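Periplasmic oligopeptide-binding protein (Burkholderia pseudomallei, PDB 3ZS6) probably captures oligopeptides in the periplasm and delivers them to an ABC transporter for import across the inner membrane. Local coordinates at residues 261-265 and 360-365; 286-292 and 470-474. All coordinates share one frame; numbering follows the deposited sequence.

Contact 1 (261-265 and 360-365); sequences TYYYY and LHKKVA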
loop_
_atom_site.group_PDB
_atom_site.type_symbol
_atom_site.label_atom_id
_atom_site.label_comp_id
_atom_site.label_asym_id
_atom_site.label_seq_id
_atom_site.Cartn_x
_atom_site.Cartn_y
_atom_site.Cartn_z
ATOM N N THR A 261 -2.136 -8.033 -1.694
ATOM C CA THR A 261 -3.260 -8.932 -1.432
ATOM C C THR A 261 -4.595 -8.195 -1.510
ATOM O O THR A 261 -4.766 -7.129 -0.914
ATOM C CB THR A 261 -3.122 -9.585 -0.031
ATOM O OG1 THR A 261 -1.862 -10.261 0.060
ATOM C CG2 THR A 261 -4.255 -10.588 0.237
ATOM N N TYR A 262 -5.534 -8.780 -2.246
ATOM C CA TYR A 262 -6.880 -8.251 -2.396
ATOM C C TYR A 262 -7.750 -8.982 -1.373
ATOM O O TYR A 262 -7.742 -10.217 -1.302
ATOM C CB TYR A 262 -7.370 -8.533 -3.822
ATOM C CG TYR A 262 -8.674 -7.885 -4.262
ATOM C CD1 TYR A 262 -9.892 -8.259 -3.702
ATOM C CD2 TYR A 262 -8.689 -6.945 -5.286
ATOM C CE1 TYR A 262 -11.087 -7.683 -4.129
ATOM C CE2 TYR A 262 -9.878 -6.372 -5.722
ATOM C CZ TYR A 262 -11.074 -6.745 -5.143
ATOM O OH TYR A 262 -12.260 -6.175 -5.574
ATOM N N TYR A 263 -8.475 -8.226 -0.562
ATOM C CA TYR A 263 -9.240 -8.835 0.519
ATOM C C TYR A 263 -10.424 -7.984 0.959
ATOM O O TYR A 263 -10.482 -6.771 0.694
ATOM C CB TYR A 263 -8.336 -9.131 1.719
ATOM C CG TYR A 263 -7.884 -7.905 2.495
ATOM C CD1 TYR A 263 -8.632 -7.422 3.564
ATOM C CD2 TYR A 263 -6.700 -7.238 2.162
ATOM C CE1 TYR A 263 -8.215 -6.302 4.288
ATOM C CE2 TYR A 263 -6.267 -6.117 2.886
ATOM C CZ TYR A 263 -7.033 -5.658 3.945
ATOM O OH TYR A 263 -6.629 -4.559 4.665
ATOM N N TYR A 264 -11.371 -8.631 1.632
ATOM C CA TYR A 264 -12.516 -7.917 2.167
ATOM C C TYR A 264 -12.325 -7.617 3.649
ATOM O O TYR A 264 -12.094 -8.505 4.476
ATOM C CB TYR A 264 -13.820 -8.686 1.931
ATOM C CG TYR A 264 -14.420 -8.495 0.551
ATOM C CD1 TYR A 264 -13.964 -7.502 -0.303
ATOM C CD2 TYR A 264 -15.451 -9.306 0.108
ATOM C CE1 TYR A 264 -14.525 -7.330 -1.570
ATOM C CE2 TYR A 264 -16.019 -9.138 -1.144
ATOM C CZ TYR A 264 -15.553 -8.150 -1.986
ATOM O OH TYR A 264 -16.130 -7.994 -3.239
ATOM N N TYR A 265 -12.402 -6.336 3.955
ATOM C CA TYR A 265 -12.415 -5.841 5.311
ATOM C C TYR A 265 -13.694 -6.327 5.964
ATOM O O TYR A 265 -14.739 -6.397 5.312
ATOM C CB TYR A 265 -12.389 -4.321 5.209
ATOM C CG TYR A 265 -12.859 -3.471 6.363
ATOM C CD1 TYR A 265 -14.201 -3.421 6.728
ATOM C CD2 TYR A 265 -11.969 -2.625 7.013
ATOM C CE1 TYR A 265 -14.631 -2.592 7.750
ATOM C CE2 TYR A 265 -12.383 -1.801 8.031
ATOM C CZ TYR A 265 -13.712 -1.783 8.397
ATOM O OH TYR A 265 -14.112 -0.948 9.406
ATOM N N LEU A 360 -13.841 -3.681 -12.044
ATOM C CA LEU A 360 -13.386 -4.920 -11.405
ATOM C C LEU A 360 -14.015 -5.108 -10.017
ATOM O O LEU A 360 -14.535 -6.181 -9.695
ATOM C CB LEU A 360 -11.866 -4.972 -11.282
ATOM C CG LEU A 360 -11.454 -6.095 -10.314
ATOM C CD1 LEU A 360 -11.665 -7.455 -10.966
ATOM C CD2 LEU A 360 -10.023 -5.940 -9.823
ATOM N N HIS A 361 -13.970 -4.066 -9.193
ATOM C CA HIS A 361 -14.476 -4.182 -7.822
ATOM C C HIS A 361 -15.958 -4.505 -7.810
ATOM O O HIS A 361 -16.425 -5.281 -6.979
ATOM C CB HIS A 361 -14.202 -2.911 -7.021
ATOM C CG HIS A 361 -12.747 -2.632 -6.821
ATOM N ND1 HIS A 361 -11.823 -3.633 -6.608
ATOM C CD2 HIS A 361 -12.051 -1.469 -6.809
ATOM C CE1 HIS A 361 -10.619 -3.100 -6.475
ATOM N NE2 HIS A 361 -10.730 -1.788 -6.593
ATOM N N LYS A 362 -16.698 -3.911 -8.739
ATOM C CA LYS A 362 -18.120 -4.189 -8.841
ATOM C C LYS A 362 -18.365 -5.652 -9.193
ATOM O O LYS A 362 -19.232 -6.302 -8.597
ATOM C CB LYS A 362 -18.795 -3.278 -9.869
ATOM C CG LYS A 362 -20.283 -3.592 -10.046
ATOM C CD LYS A 362 -20.994 -2.588 -10.955
ATOM C CE LYS A 362 -22.503 -2.802 -10.911
ATOM N NZ LYS A 362 -23.249 -1.892 -11.829
ATOM N N LYS A 363 -17.607 -6.165 -10.161
ATOM C CA LYS A 363 -17.732 -7.564 -10.577
ATOM C C LYS A 363 -17.422 -8.518 -9.429
ATOM O O LYS A 363 -18.145 -9.489 -9.201
ATOM C CB LYS A 363 -16.804 -7.871 -11.757
ATOM C CG LYS A 363 -17.317 -7.403 -13.122
ATOM C CD LYS A 363 -16.312 -7.726 -14.239
ATOM C CE LYS A 363 -16.838 -7.306 -15.615
ATOM N NZ LYS A 363 -15.927 -7.724 -16.725
ATOM N N VAL A 364 -16.335 -8.251 -8.716
ATOM C CA VAL A 364 -15.967 -9.079 -7.574
ATOM C C VAL A 364 -17.062 -9.037 -6.500
ATOM O O VAL A 364 -17.429 -10.065 -5.933
ATOM C CB VAL A 364 -14.605 -8.653 -6.983
ATOM C CG1 VAL A 364 -14.244 -9.527 -5.794
ATOM C CG2 VAL A 364 -13.516 -8.751 -8.054
ATOM N N ALA A 365 -17.587 -7.843 -6.235
ATOM C CA ALA A 365 -18.632 -7.670 -5.229
ATOM C C ALA A 365 -19.935 -8.403 -5.592
ATOM O O ALA A 365 -20.561 -9.035 -4.735
ATOM C CB ALA A 365 -18.897 -6.193 -4.993
HETATM O O HOH W 1 -15.051 -6.014 -4.691
#
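Two tyrosines of strand 260-266, Tyr-262 and Tyr-264, reach across to helix 359-376 and meet His-361, Val-364 and Ala-365 in a buried helix-on-sheet packing, within the alpha/beta architecture of a type II periplasmic binding protein. Strand 260-266 runs antiparallel to strand 401-407 and to strand 470-480, while helix 359-376 leads from strand 350-356 to its parallel partner 379-385, a beta-alpha-beta crossover. The two short axes approach to 11.6 Å at 58°, a gap wide enough that tyrosine side chains, not backbones, bridge it. Both tyrosines lie on the same side of the strand, two residues apart. In Tyr-262, CG is anti to the backbone N (chi1 -171°), which carries the ring out to the helix; there OH and His-361 ND1 are hydrogen-bonded at 2.8 Å, with OH near the imidazole plane at its edge. Either atom could supply the proton. The two rings meet rim to rim, their planes at 45°, neither lying over the other's face. Phe-473 of the neighbouring strand 470-480 stacks with the Tyr-262 ring. Val-364 points toward the strand and puts CG1 near both phenols, 4.0 Å from Tyr-262 CE1 and 3.5 Å from Tyr-264 OH. Leu-360 adds a looser apolar touch, its CD2 lying 4.1 Å from Tyr-262 CE2. Tyr-264 OH lies against the helix backbone, with Ala-365 CA at the edge of its ring. A water joins the two phenols to the helix: its oxygen lies 2.7 Å from Tyr-264 OH, in the plane of that ring, and 2.9 Å from Tyr-262 OH, and donates a hydrogen bond to His-361 O at 2.8 Å.

Contact 2 (286-292 and 470-474); sequences LDREILT and VPLFQ
Arg-288, in the first turn of helix 288-296, lays its side chain along the backbone of Pro-471 and Leu-472. CB starts 3.8 Å from Leu-472 O, and CG and CD run past the same oxygen. With CG anti to the carbonyl carbon (chi1 -60°) and the chain extended from CG to NE, the guanidinium is carried on to the preceding carbonyl: NE donates to Pro-471 O at 3.1 Å with an N-H...O angle of 155°, the acceptor lying near the guanidinium plane. NH2 adds a weak bond to that oxygen and rests 3.8 Å from Val-470 CG1; its stronger partner is Ala-283 O. Apolar contacts lie to both sides of the arginine in sequence. Leu-286 CD1 meets Leu-472 CD2 at 3.7 Å and also touches Val-470 CG1. Leu-291 CD2 approaches Phe-473 CD2 at 3.8 Å, in the plane of the ring at its edge, and Thr-292 CG2 packs against Phe-473 CB. Asp-287 N-caps the helix, its OD1 accepting from Ile-290 N at 3.2 Å. Leu-472 and Phe-473 form a classic beta bulge opposite Tyr-262 of strand 260-266. Helix 359-376 flanks Leu-286 through Trp-372 and Leu-291 through Phe-367, and helix 327-340 lies beside Arg-288 through Arg-330.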
loop_
_atom_site.group_PDB
_atom_site.type_symbol
_atom_site.label_atom_id
_atom_site.label_comp_id
_atom_site.label_asym_id
_atom_site.label_seq_id
_atom_site.Cartn_x
_atom_site.Cartn_y
_atom_site.Cartn_z
ATOM N N LEU A 286 -16.799 -18.705 -0.366
ATOM C CA LEU A 286 -16.401 -18.053 -1.616
ATOM C C LEU A 286 -15.455 -18.922 -2.454
ATOM O O LEU A 286 -14.424 -19.382 -1.970
ATOM C CB LEU A 286 -15.735 -16.697 -1.342
ATOM C CG LEU A 286 -16.477 -15.650 -0.512
ATOM C CD1 LEU A 286 -15.519 -14.515 -0.142
ATOM C CD2 LEU A 286 -17.709 -15.110 -1.237
ATOM N N ASP A 287 -15.808 -19.125 -3.719
ATOM C CA ASP A 287 -14.999 -19.931 -4.631
ATOM C C ASP A 287 -13.974 -19.044 -5.348
ATOM O O ASP A 287 -14.290 -18.409 -6.359
ATOM C CB ASP A 287 -15.914 -20.620 -5.646
ATOM C CG ASP A 287 -15.230 -21.758 -6.379
ATOM O OD1 ASP A 287 -13.999 -21.684 -6.592
ATOM O OD2 ASP A 287 -15.935 -22.724 -6.749
ATOM N N ARG A 288 -12.752 -19.007 -4.818
ATOM C CA ARG A 288 -11.707 -18.124 -5.330
ATOM C C ARG A 288 -11.122 -18.640 -6.645
ATOM O O ARG A 288 -10.474 -17.897 -7.390
ATOM C CB ARG A 288 -10.601 -17.955 -4.286
ATOM C CG ARG A 288 -11.074 -17.349 -2.956
ATOM C CD ARG A 288 -10.084 -17.680 -1.835
ATOM N NE ARG A 288 -10.494 -17.112 -0.558
ATOM C CZ ARG A 288 -11.547 -17.534 0.140
ATOM N NH1 ARG A 288 -12.314 -18.521 -0.330
ATOM N NH2 ARG A 288 -11.850 -16.952 1.300
ATOM N N GLU A 289 -11.353 -19.918 -6.924
ATOM C CA GLU A 289 -10.888 -20.517 -8.161
ATOM C C GLU A 289 -11.709 -19.965 -9.323
ATOM O O GLU A 289 -11.155 -19.516 -10.326
ATOM C CB GLU A 289 -10.990 -22.045 -8.094
ATOM C CG GLU A 289 -9.794 -22.760 -8.700
ATOM C CD GLU A 289 -9.580 -22.407 -10.161
ATOM O OE1 GLU A 289 -10.583 -22.211 -10.879
ATOM O OE2 GLU A 289 -8.408 -22.323 -10.591
ATOM N N ILE A 290 -13.030 -19.983 -9.165
ATOM C CA ILE A 290 -13.935 -19.399 -10.147
ATOM C C ILE A 290 -13.728 -17.891 -10.262
ATOM O O ILE A 290 -13.719 -17.335 -11.363
ATOM C CB ILE A 290 -15.407 -19.699 -9.787
ATOM C CG1 ILE A 290 -15.692 -21.202 -9.910
ATOM C CG2 ILE A 290 -16.345 -18.920 -10.683
ATOM C CD1 ILE A 290 -17.056 -21.601 -9.391
ATOM N N LEU A 291 -13.557 -17.236 -9.118
ATOM C CA LEU A 291 -13.315 -15.801 -9.078
ATOM C C LEU A 291 -12.149 -15.426 -9.985
ATOM O O LEU A 291 -12.266 -14.539 -10.826
ATOM C CB LEU A 291 -13.046 -15.339 -7.637
ATOM C CG LEU A 291 -12.692 -13.856 -7.450
ATOM C CD1 LEU A 291 -13.706 -12.947 -8.145
ATOM C CD2 LEU A 291 -12.577 -13.501 -5.966
ATOM N N THR A 292 -11.028 -16.121 -9.825
ATOM C CA THR A 292 -9.818 -15.778 -10.563
ATOM C C THR A 292 -9.815 -16.269 -12.016
ATOM O O THR A 292 -9.398 -15.541 -12.925
ATOM C CB THR A 292 -8.547 -16.267 -9.844
ATOM O OG1 THR A 292 -8.668 -17.666 -9.560
ATOM C CG2 THR A 292 -8.346 -15.501 -8.536
ATOM N N VAL A 470 -11.143 -11.198 4.999
ATOM C CA VAL A 470 -11.331 -12.262 4.017
ATOM C C VAL A 470 -10.448 -12.090 2.791
ATOM O O VAL A 470 -10.838 -11.421 1.825
ATOM C CB VAL A 470 -12.799 -12.345 3.540
ATOM C CG1 VAL A 470 -12.977 -13.502 2.568
ATOM C CG2 VAL A 470 -13.753 -12.467 4.737
ATOM N N PRO A 471 -9.254 -12.697 2.823
ATOM C CA PRO A 471 -8.361 -12.663 1.664
ATOM C C PRO A 471 -9.001 -13.349 0.470
ATOM O O PRO A 471 -9.638 -14.390 0.641
ATOM C CB PRO A 471 -7.144 -13.464 2.142
ATOM C CG PRO A 471 -7.155 -13.276 3.638
ATOM C CD PRO A 471 -8.616 -13.322 3.998
ATOM N N LEU A 472 -8.816 -12.780 -0.721
ATOM C CA LEU A 472 -9.416 -13.321 -1.935
ATOM C C LEU A 472 -8.372 -13.812 -2.940
ATOM O O LEU A 472 -8.433 -14.954 -3.391
ATOM C CB LEU A 472 -10.328 -12.279 -2.602
ATOM C CG LEU A 472 -11.579 -11.898 -1.803
ATOM C CD1 LEU A 472 -12.388 -10.824 -2.524
ATOM C CD2 LEU A 472 -12.433 -13.142 -1.526
ATOM N N PHE A 473 -7.431 -12.946 -3.308
ATOM C CA PHE A 473 -6.386 -13.344 -4.238
ATOM C C PHE A 473 -5.196 -12.401 -4.210
ATOM O O PHE A 473 -5.253 -11.308 -3.633
ATOM C CB PHE A 473 -6.939 -13.458 -5.670
ATOM C CG PHE A 473 -7.640 -12.224 -6.146
ATOM C CD1 PHE A 473 -6.912 -11.146 -6.625
ATOM C CD2 PHE A 473 -9.030 -12.137 -6.110
ATOM C CE1 PHE A 473 -7.552 -9.994 -7.064
ATOM C CE2 PHE A 473 -9.678 -10.987 -6.550
ATOM C CZ PHE A 473 -8.935 -9.909 -7.022
ATOM N N GLN A 474 -4.109 -12.841 -4.832
ATOM C CA GLN A 474 -2.925 -12.015 -4.974
ATOM C C GLN A 474 -3.105 -11.110 -6.182
ATOM O O GLN A 474 -3.478 -11.580 -7.256
ATOM C CB GLN A 474 -1.685 -12.896 -5.163
ATOM C CG GLN A 474 -0.375 -12.111 -5.268
ATOM C CD GLN A 474 0.831 -13.032 -5.309
ATOM O OE1 GLN A 474 0.693 -14.252 -5.220
ATOM N NE2 GLN A 474 2.019 -12.449 -5.440
#

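Overall arrangement
Contacts 1 and 2 have centres about 9 Å apart and join through the sheet, where strands 260-266 and 470-480 are antiparallel neighbours. Two probable backbone hydrogen bonds link them directly, Tyr-262 O with Leu-472 N and Tyr-264 N with Val-470 O, each at 2.8 Å. Leu-472 is shared: beyond its place in contact 2 it touches Tyr-262 and Val-364 of contact 1. Helix 359-376 packs against both strand 260-266 and the segment 286-292, and both contacts are buried. Along the chain their segments alternate, so that parts of the sequence 95 and 178 residues apart come together at the same sheet.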